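Local coordinates for protein sortase (Actinomyces oris, PDB 2XWG) that is a class C sortase associated with fimbrial assembly, probably acting as a transpeptidase that joins pilin subunits through an acyl-thioester intermediate, at residues Y89-A103 with H111-R123. Numbering follows the deposited sequence.
Sequences YQAYLHEMDIDPVMA and HVSLPIYHGTDSR. With CA (calcium ion), chain G; CA (calcium ion), chain F.
His118, at the end of strand 112-118, reaches into the turn after helix 87-93, where its NE2 donates a hydrogen bond to Glu95 O (2.7 Å). The acceptor lies in the imidazole plane, though NE2 is tilted 24° out of the carbonyl plane. With CG anti to its own carbonyl carbon (chi1 -72°), the ring turns its CD2 edge onto one face of Tyr92; this T-shaped pair has centroids 4.9 Å apart. The Met102 methyl is placed over the imidazole but modelled too close to be read in detail. A flat ring with an N-H at its rim suits this place, and an alanine here would probably leave Glu95 O without this donor and the Tyr92 face without its edge-on ring.

Tyr92 OH accepts a hydrogen bond from Gly119 N (3.2 Å) and is also hydrogen-bonded to His131 ND1. Beside it, Gly119 has positive phi, and a side chain there would run into the Tyr89 hydroxyl.

Farther along, the chain enters the sortase beta-fold through a classic beta bulge: Met102 and Ala103 both face Ile116, whose O takes Met102 N at 2.8 Å and Ala103 N weakly. Ile116 N returns a bond to Ala103 O (2.7 Å), and Ala103 CB leaves room for Ile116 CD1 (3.9 Å).

Flanking Glu95 in sequence, His94 O and Asp97 OD1 bind one calcium ion with Glu58 of helix 55-68; past Gly119, Thr120 OG1 binds the other with two waters and the carbonyl oxygens of Pro77 and Glu80.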
ATOM      1  N   TYR A  89     -14.581   8.826  -0.268  1.00 48.17           N
ATOM      2  CA  TYR A  89     -14.183   7.571  -0.881  1.00 44.10           C
ATOM      3  C   TYR A  89     -14.456   7.580  -2.372  1.00 46.28           C
ATOM      4  O   TYR A  89     -13.682   7.026  -3.149  1.00 45.85           O
ATOM      5  CB  TYR A  89     -14.904   6.380  -0.250  1.00 46.70           C
ATOM      6  CG  TYR A  89     -14.353   5.051  -0.725  1.00 44.42           C
ATOM      7  CD1 TYR A  89     -13.122   4.589  -0.270  1.00 41.95           C
ATOM      8  CD2 TYR A  89     -15.044   4.272  -1.639  1.00 44.53           C
ATOM      9  CE1 TYR A  89     -12.599   3.374  -0.703  1.00 39.63           C
ATOM     10  CE2 TYR A  89     -14.532   3.056  -2.080  1.00 45.73           C
ATOM     11  CZ  TYR A  89     -13.306   2.609  -1.601  1.00 44.80           C
ATOM     12  OH  TYR A  89     -12.791   1.396  -2.025  1.00 43.58           O
ATOM     13  N   GLN A  90     -15.561   8.192  -2.778  1.00 47.40           N
ATOM     14  CA  GLN A  90     -15.850   8.279  -4.192  1.00 44.01           C
ATOM     15  C   GLN A  90     -14.851   9.216  -4.823  1.00 46.16           C
ATOM     16  O   GLN A  90     -14.431   9.008  -5.950  1.00 47.54           O
ATOM     17  CB  GLN A  90     -17.269   8.774  -4.442  1.00 50.64           C
ATOM     18  CG  GLN A  90     -18.345   7.763  -4.132  1.00 50.04           C
ATOM     19  CD  GLN A  90     -18.125   6.432  -4.834  1.00 54.42           C
ATOM     20  OE1 GLN A  90     -18.218   5.368  -4.213  1.00 54.43           O
ATOM     21  NE2 GLN A  90     -17.847   6.483  -6.134  1.00 52.25           N
ATOM     22  N   ALA A  91     -14.458  10.260  -4.109  1.00 48.24           N
ATOM     23  CA  ALA A  91     -13.493  11.183  -4.693  1.00 52.89           C
ATOM     24  C   ALA A  91     -12.188  10.434  -4.931  1.00 48.80           C
ATOM     25  O   ALA A  91     -11.478  10.671  -5.910  1.00 50.26           O
ATOM     26  CB  ALA A  91     -13.267  12.386  -3.787  1.00 52.09           C
ATOM     27  N   TYR A  92     -11.902   9.509  -4.031  1.00 49.46           N
ATOM     28  CA  TYR A  92     -10.654   8.759  -4.048  1.00 49.14           C
ATOM     29  C   TYR A  92     -10.650   7.798  -5.230  1.00 42.22           C
ATOM     30  O   TYR A  92      -9.644   7.632  -5.902  1.00 43.80           O
ATOM     31  CB  TYR A  92     -10.488   8.053  -2.698  1.00 39.23           C
ATOM     32  CG  TYR A  92      -9.621   6.812  -2.655  1.00 39.28           C
ATOM     33  CD1 TYR A  92      -8.246   6.900  -2.585  1.00 35.15           C
ATOM     34  CD2 TYR A  92     -10.193   5.552  -2.610  1.00 39.05           C
ATOM     35  CE1 TYR A  92      -7.469   5.781  -2.521  1.00 33.13           C
ATOM     36  CE2 TYR A  92      -9.426   4.427  -2.535  1.00 33.43           C
ATOM     37  CZ  TYR A  92      -8.069   4.544  -2.488  1.00 34.46           C
ATOM     38  OH  TYR A  92      -7.310   3.406  -2.404  1.00 35.46           O
ATOM     39  N   LEU A  93     -11.795   7.203  -5.506  1.00 37.11           N
ATOM     40  CA  LEU A  93     -11.906   6.275  -6.617  1.00 37.13           C
ATOM     41  C   LEU A  93     -11.502   6.915  -7.935  1.00 41.56           C
ATOM     42  O   LEU A  93     -11.159   6.221  -8.896  1.00 42.65           O
ATOM     43  CB  LEU A  93     -13.336   5.764  -6.716  1.00 40.25           C
ATOM     44  CG  LEU A  93     -13.626   4.361  -6.190  1.00 39.52           C
ATOM     45  CD1 LEU A  93     -12.751   4.011  -5.006  1.00 31.87           C
ATOM     46  CD2 LEU A  93     -15.101   4.258  -5.834  1.00 41.31           C
ATOM     47  N   HIS A  94     -11.561   8.238  -7.993  1.00 51.20           N
ATOM     48  CA  HIS A  94     -11.258   8.936  -9.231  1.00 54.99           C
ATOM     49  C   HIS A  94      -9.756   9.130  -9.389  1.00 52.71           C
ATOM     50  O   HIS A  94      -9.281   9.394 -10.482  1.00 53.35           O
ATOM     51  CB  HIS A  94     -11.964  10.294  -9.294  1.00 58.28           C
ATOM     52  CG  HIS A  94     -13.332  10.241  -9.892  1.00 61.28           C
ATOM     53  ND1 HIS A  94     -14.480  10.397  -9.142  1.00 64.85           N
ATOM     54  CD2 HIS A  94     -13.739  10.058 -11.169  1.00 62.75           C
ATOM     55  CE1 HIS A  94     -15.536  10.310  -9.931  1.00 69.82           C
ATOM     56  NE2 HIS A  94     -15.114  10.104 -11.168  1.00 73.49           N
ATOM     57  N   GLU A  95      -9.000   9.003  -8.308  1.00 38.54           N
ATOM     58  CA  GLU A  95      -7.561   9.152  -8.435  1.00 37.95           C
ATOM     59  C   GLU A  95      -6.955   7.895  -9.034  1.00 35.73           C
ATOM     60  O   GLU A  95      -7.440   6.794  -8.805  1.00 35.67           O
ATOM     61  CB  GLU A  95      -6.931   9.487  -7.094  1.00 35.15           C
ATOM     62  CG  GLU A  95      -7.475  10.771  -6.499  1.00 40.27           C
ATOM     63  CD  GLU A  95      -7.046  11.999  -7.288  1.00 45.60           C
ATOM     64  OE1 GLU A  95      -6.152  11.872  -8.159  1.00 43.60           O
ATOM     65  OE2 GLU A  95      -7.591  13.094  -7.027  1.00 46.03           O
ATOM     66  N   MET A  96      -5.911   8.071  -9.829  1.00 41.12           N
ATOM     67  CA  MET A  96      -5.209   6.957 -10.444  1.00 40.14           C
ATOM     68  C   MET A  96      -6.147   5.932 -11.086  1.00 44.37           C
ATOM     69  O   MET A  96      -6.017   4.732 -10.822  1.00 40.19           O
ATOM     70  CB  MET A  96      -4.326   6.291  -9.398  1.00 36.57           C
ATOM     71  CG  MET A  96      -3.414   7.265  -8.696  1.00 32.82           C
ATOM     72  SD  MET A  96      -2.173   6.458  -7.670  1.00 40.07           S
ATOM     73  CE  MET A  96      -1.010   5.879  -8.904  1.00 34.39           C
ATOM     74  N   ASP A  97      -7.071   6.406 -11.931  1.00 39.33           N
ATOM     75  CA  ASP A  97      -8.140   5.560 -12.469  1.00 43.46           C
ATOM     76  C   ASP A  97      -8.114   5.359 -14.000  1.00 49.68           C
ATOM     77  O   ASP A  97      -9.106   4.919 -14.602  1.00 45.28           O
ATOM     78  CB  ASP A  97      -9.528   6.052 -12.001  1.00 45.04           C
ATOM     79  CG  ASP A  97     -10.063   7.253 -12.816  1.00 51.26           C
ATOM     80  OD1 ASP A  97      -9.286   8.180 -13.172  1.00 49.46           O
ATOM     81  OD2 ASP A  97     -11.288   7.264 -13.097  1.00 52.25           O
ATOM     82  N   ILE A  98      -6.981   5.658 -14.624  1.00 46.35           N
ATOM     83  CA  ILE A  98      -6.832   5.405 -16.053  1.00 48.48           C
ATOM     84  C   ILE A  98      -7.062   3.934 -16.393  1.00 51.52           C
ATOM     85  O   ILE A  98      -7.846   3.618 -17.283  1.00 53.73           O
ATOM     86  CB  ILE A  98      -5.437   5.763 -16.556  1.00 52.92           C
ATOM     87  CG1 ILE A  98      -5.075   7.198 -16.194  1.00 55.68           C
ATOM     88  CG2 ILE A  98      -5.375   5.575 -18.056  1.00 56.49           C
ATOM     89  CD1 ILE A  98      -3.624   7.556 -16.542  1.00 58.68           C
ATOM     90  N   ASP A  99      -6.346   3.046 -15.700  1.00 54.01           N
ATOM     91  CA  ASP A  99      -6.520   1.595 -15.835  1.00 51.53           C
ATOM     92  C   ASP A  99      -7.246   1.054 -14.612  1.00 52.03           C
ATOM     93  O   ASP A  99      -7.382   1.739 -13.586  1.00 51.41           O
ATOM     94  CB  ASP A  99      -5.171   0.877 -15.941  1.00 54.98           C
ATOM     95  CG  ASP A  99      -4.373   1.286 -17.166  1.00 63.37           C
ATOM     96  OD1 ASP A  99      -4.967   1.324 -18.276  1.00 65.35           O
ATOM     97  OD2 ASP A  99      -3.150   1.563 -17.016  1.00 59.46           O
ATOM     98  N   PRO A 100      -7.720  -0.191 -14.700  1.00 50.71           N
ATOM     99  CA  PRO A 100      -8.426  -0.724 -13.526  1.00 44.52           C
ATOM    100  C   PRO A 100      -7.432  -1.068 -12.416  1.00 39.96           C
ATOM    101  O   PRO A 100      -7.794  -1.161 -11.252  1.00 35.55           O
ATOM    102  CB  PRO A 100      -9.120  -1.974 -14.072  1.00 45.06           C
ATOM    103  CG  PRO A 100      -9.151  -1.761 -15.592  1.00 53.67           C
ATOM    104  CD  PRO A 100      -7.855  -1.054 -15.882  1.00 49.63           C
ATOM    105  N   VAL A 101      -6.170  -1.234 -12.792  1.00 40.68           N
ATOM    106  CA  VAL A 101      -5.085  -1.427 -11.837  1.00 33.24           C
ATOM    107  C   VAL A 101      -4.493  -0.083 -11.434  1.00 32.79           C
ATOM    108  O   VAL A 101      -4.070   0.674 -12.285  1.00 42.20           O
ATOM    109  CB  VAL A 101      -3.997  -2.274 -12.463  1.00 29.14           C
ATOM    110  CG1 VAL A 101      -2.784  -2.306 -11.584  1.00 27.72           C
ATOM    111  CG2 VAL A 101      -4.521  -3.677 -12.717  1.00 27.86           C
ATOM    112  N   MET A 102      -4.467   0.232 -10.144  1.00 30.68           N
ATOM    113  CA  MET A 102      -3.895   1.498  -9.705  1.00 27.15           C
ATOM    114  C   MET A 102      -2.366   1.526  -9.896  1.00 31.96           C
ATOM    115  O   MET A 102      -1.794   2.520 -10.365  1.00 32.66           O
ATOM    116  CB  MET A 102      -4.301   1.784  -8.261  1.00 30.12           C
ATOM    117  CG  MET A 102      -3.325   2.641  -7.482  1.00 29.51           C
ATOM    118  SD  MET A 102      -3.832   2.996  -5.780  1.00 39.42           S
ATOM    119  CE  MET A 102      -5.601   3.024  -5.893  1.00 34.11           C
ATOM    120  N   ALA A 103      -1.706   0.419  -9.569  1.00 29.58           N
ATOM    121  CA  ALA A 103      -0.244   0.334  -9.654  1.00 26.46           C
ATOM    122  C   ALA A 103       0.196  -1.129  -9.570  1.00 26.14           C
ATOM    123  O   ALA A 103      -0.632  -2.035  -9.409  1.00 21.37           O
ATOM    124  CB  ALA A 103       0.406   1.141  -8.544  1.00 22.01           C
ATOM    125  N   HIS A 111       9.539 -13.150  -4.865  1.00 29.68           N
ATOM    126  CA  HIS A 111       8.754 -13.554  -6.020  1.00 27.78           C
ATOM    127  C   HIS A 111       7.326 -13.028  -5.947  1.00 26.35           C
ATOM    128  O   HIS A 111       6.385 -13.699  -6.350  1.00 29.95           O
ATOM    129  CB  HIS A 111       8.791 -15.078  -6.139  1.00 30.72           C
ATOM    130  CG  HIS A 111      10.179 -15.635  -6.081  1.00 34.68           C
ATOM    131  ND1 HIS A 111      11.034 -15.616  -7.158  1.00 37.87           N
ATOM    132  CD2 HIS A 111      10.876 -16.196  -5.065  1.00 35.47           C
ATOM    133  CE1 HIS A 111      12.194 -16.142  -6.812  1.00 33.60           C
ATOM    134  NE2 HIS A 111      12.124 -16.507  -5.548  1.00 34.53           N
ATOM    135  N   VAL A 112       7.160 -11.830  -5.400  1.00 26.14           N
ATOM    136  CA  VAL A 112       5.871 -11.170  -5.439  1.00 25.56           C
ATOM    137  C   VAL A 112       5.821 -10.214  -6.615  1.00 28.90           C
ATOM    138  O   VAL A 112       6.654  -9.305  -6.709  1.00 29.31           O
ATOM    139  CB  VAL A 112       5.618 -10.347  -4.204  1.00 25.95           C
ATOM    140  CG1 VAL A 112       4.586  -9.296  -4.515  1.00 21.50           C
ATOM    141  CG2 VAL A 112       5.174 -11.246  -3.050  1.00 26.75           C
ATOM    142  N   SER A 113       4.856 -10.440  -7.507  1.00 28.18           N
ATOM    143  CA  SER A 113       4.561  -9.554  -8.633  1.00 27.01           C
ATOM    144  C   SER A 113       3.056  -9.410  -8.748  1.00 25.94           C
ATOM    145  O   SER A 113       2.403 -10.281  -9.305  1.00 25.07           O
ATOM    146  CB  SER A 113       5.084 -10.158  -9.928  1.00 27.44           C
ATOM    147  OG  SER A 113       4.737  -9.327 -11.006  1.00 32.07           O
ATOM    148  N   LEU A 114       2.506  -8.319  -8.217  1.00 24.77           N
ATOM    149  CA  LEU A 114       1.058  -8.180  -8.046  1.00 24.87           C
ATOM    150  C   LEU A 114       0.533  -6.789  -8.442  1.00 26.71           C
ATOM    151  O   LEU A 114       1.253  -5.805  -8.321  1.00 25.68           O
ATOM    152  CB  LEU A 114       0.683  -8.434  -6.584  1.00 23.13           C
ATOM    153  CG  LEU A 114       0.906  -9.829  -6.011  1.00 26.88           C
ATOM    154  CD1 LEU A 114       0.786  -9.804  -4.483  1.00 22.94           C
ATOM    155  CD2 LEU A 114      -0.100 -10.795  -6.619  1.00 22.04           C
ATOM    156  N   PRO A 115      -0.737  -6.714  -8.898  1.00 20.71           N
ATOM    157  CA  PRO A 115      -1.462  -5.477  -9.156  1.00 19.81           C
ATOM    158  C   PRO A 115      -1.970  -4.896  -7.863  1.00 25.83           C
ATOM    159  O   PRO A 115      -2.205  -5.661  -6.929  1.00 29.78           O
ATOM    160  CB  PRO A 115      -2.657  -5.953  -9.969  1.00 20.70           C
ATOM    161  CG  PRO A 115      -2.906  -7.313  -9.468  1.00 22.70           C
ATOM    162  CD  PRO A 115      -1.539  -7.883  -9.292  1.00 23.09           C
ATOM    163  N   ILE A 116      -2.144  -3.574  -7.820  1.00 27.29           N
ATOM    164  CA  ILE A 116      -2.630  -2.849  -6.651  1.00 24.42           C
ATOM    165  C   ILE A 116      -3.946  -2.176  -7.028  1.00 27.19           C
ATOM    166  O   ILE A 116      -4.046  -1.553  -8.078  1.00 27.65           O
ATOM    167  CB  ILE A 116      -1.635  -1.767  -6.266  1.00 24.74           C
ATOM    168  CG1 ILE A 116      -0.324  -2.404  -5.837  1.00 24.77           C
ATOM    169  CG2 ILE A 116      -2.179  -0.907  -5.173  1.00 25.11           C
ATOM    170  CD1 ILE A 116       0.803  -1.434  -5.670  1.00 25.57           C
ATOM    171  N   TYR A 117      -4.955  -2.314  -6.180  1.00 26.77           N
ATOM    172  CA  TYR A 117      -6.260  -1.742  -6.446  1.00 25.12           C
ATOM    173  C   TYR A 117      -6.660  -0.812  -5.317  1.00 30.17           C
ATOM    174  O   TYR A 117      -6.114  -0.891  -4.206  1.00 30.18           O
ATOM    175  CB  TYR A 117      -7.321  -2.839  -6.554  1.00 28.18           C
ATOM    176  CG  TYR A 117      -7.085  -3.848  -7.651  1.00 27.66           C
ATOM    177  CD1 TYR A 117      -7.377  -3.548  -8.966  1.00 21.80           C
ATOM    178  CD2 TYR A 117      -6.582  -5.114  -7.363  1.00 24.71           C
ATOM    179  CE1 TYR A 117      -7.180  -4.474  -9.973  1.00 21.78           C
ATOM    180  CE2 TYR A 117      -6.369  -6.042  -8.366  1.00 24.72           C
ATOM    181  CZ  TYR A 117      -6.677  -5.712  -9.675  1.00 25.37           C
ATOM    182  OH  TYR A 117      -6.468  -6.630 -10.688  1.00 24.74           O
ATOM    183  N   HIS A 118      -7.617   0.065  -5.612  1.00 30.68           N
ATOM    184  CA  HIS A 118      -8.200   0.960  -4.617  1.00 32.40           C
ATOM    185  C   HIS A 118      -8.867   0.149  -3.520  1.00 29.52           C
ATOM    186  O   HIS A 118      -9.633  -0.760  -3.810  1.00 33.87           O
ATOM    187  CB  HIS A 118      -9.294   1.815  -5.263  1.00 30.72           C
ATOM    188  CG  HIS A 118      -8.789   2.879  -6.186  1.00 35.89           C
ATOM    189  ND1 HIS A 118      -8.512   2.642  -7.515  1.00 34.14           N
ATOM    190  CD2 HIS A 118      -8.546   4.197  -5.979  1.00 34.16           C
ATOM    191  CE1 HIS A 118      -8.097   3.761  -8.078  1.00 36.44           C
ATOM    192  NE2 HIS A 118      -8.103   4.718  -7.165  1.00 37.24           N
ATOM    193  N   GLY A 119      -8.614   0.504  -2.268  1.00 32.32           N
ATOM    194  CA  GLY A 119      -9.362  -0.035  -1.140  1.00 33.37           C
ATOM    195  C   GLY A 119      -8.909  -1.382  -0.588  1.00 33.54           C
ATOM    196  O   GLY A 119      -8.027  -2.041  -1.159  1.00 27.94           O
ATOM    197  N   THR A 120      -9.529  -1.804   0.514  1.00 26.65           N
ATOM    198  CA  THR A 120      -9.133  -3.044   1.156  1.00 28.25           C
ATOM    199  C   THR A 120     -10.336  -3.894   1.555  1.00 31.83           C
ATOM    200  O   THR A 120     -10.298  -4.655   2.522  1.00 28.25           O
ATOM    201  CB  THR A 120      -8.242  -2.775   2.391  1.00 29.25           C
ATOM    202  OG1 THR A 120      -8.928  -1.886   3.279  1.00 32.20           O
ATOM    203  CG2 THR A 120      -6.943  -2.130   1.974  1.00 26.70           C
ATOM    204  N   ASP A 121     -11.413  -3.768   0.801  1.00 32.86           N
ATOM    205  CA  ASP A 121     -12.560  -4.625   1.026  1.00 36.88           C
ATOM    206  C   ASP A 121     -12.159  -6.050   0.711  1.00 34.53           C
ATOM    207  O   ASP A 121     -11.165  -6.287   0.034  1.00 33.56           O
ATOM    208  CB  ASP A 121     -13.700  -4.197   0.129  1.00 38.03           C
ATOM    209  CG  ASP A 121     -13.309  -4.224  -1.300  1.00 40.41           C
ATOM    210  OD1 ASP A 121     -12.543  -3.321  -1.735  1.00 36.13           O
ATOM    211  OD2 ASP A 121     -13.739  -5.176  -1.975  1.00 46.31           O
ATOM    212  N   SER A 122     -12.933  -7.004   1.204  1.00 40.21           N
ATOM    213  CA  SER A 122     -12.581  -8.408   1.073  1.00 35.53           C
ATOM    214  C   SER A 122     -12.460  -8.836  -0.398  1.00 36.88           C
ATOM    215  O   SER A 122     -11.572  -9.600  -0.737  1.00 34.27           O
ATOM    216  CB  SER A 122     -13.589  -9.278   1.819  1.00 33.28           C
ATOM    217  OG  SER A 122     -14.832  -9.322   1.128  1.00 43.49           O
ATOM    218  N   ARG A 123     -13.323  -8.332  -1.277  1.00 40.68           N
ATOM    219  CA  ARG A 123     -13.260  -8.727  -2.679  1.00 40.25           C
ATOM    220  C   ARG A 123     -11.933  -8.278  -3.278  1.00 38.83           C
ATOM    221  O   ARG A 123     -11.292  -9.027  -4.022  1.00 40.73           O
ATOM    222  CB  ARG A 123     -14.411  -8.116  -3.510  1.00 47.59           C
ATOM    223  CG  ARG A 123     -15.809  -8.707  -3.291  1.00 58.36           C
ATOM    224  CD  ARG A 123     -16.808  -7.618  -2.836  1.00 65.81           C
ATOM    225  NE  ARG A 123     -16.450  -7.111  -1.504  1.00 66.70           N
ATOM    226  CZ  ARG A 123     -17.058  -7.468  -0.370  1.00 63.58           C
ATOM    227  NH1 ARG A 123     -18.088  -8.320  -0.397  1.00 59.11           N
ATOM    228  NH2 ARG A 123     -16.644  -6.961   0.790  1.00 58.32           N
TER
HETATM  229 CA    CA G1287      -8.251  10.796 -12.540  1.00 72.51          CA
HETATM  230 CA    CA F1286     -10.962  -2.951   4.787  1.00 44.82          CA
HETATM  231  O   HOH W   1     -13.078  -1.359   3.743  1.00 41.66           O
HETATM  232  O   HOH W   2     -10.917  -1.454   7.187  1.00 45.45           O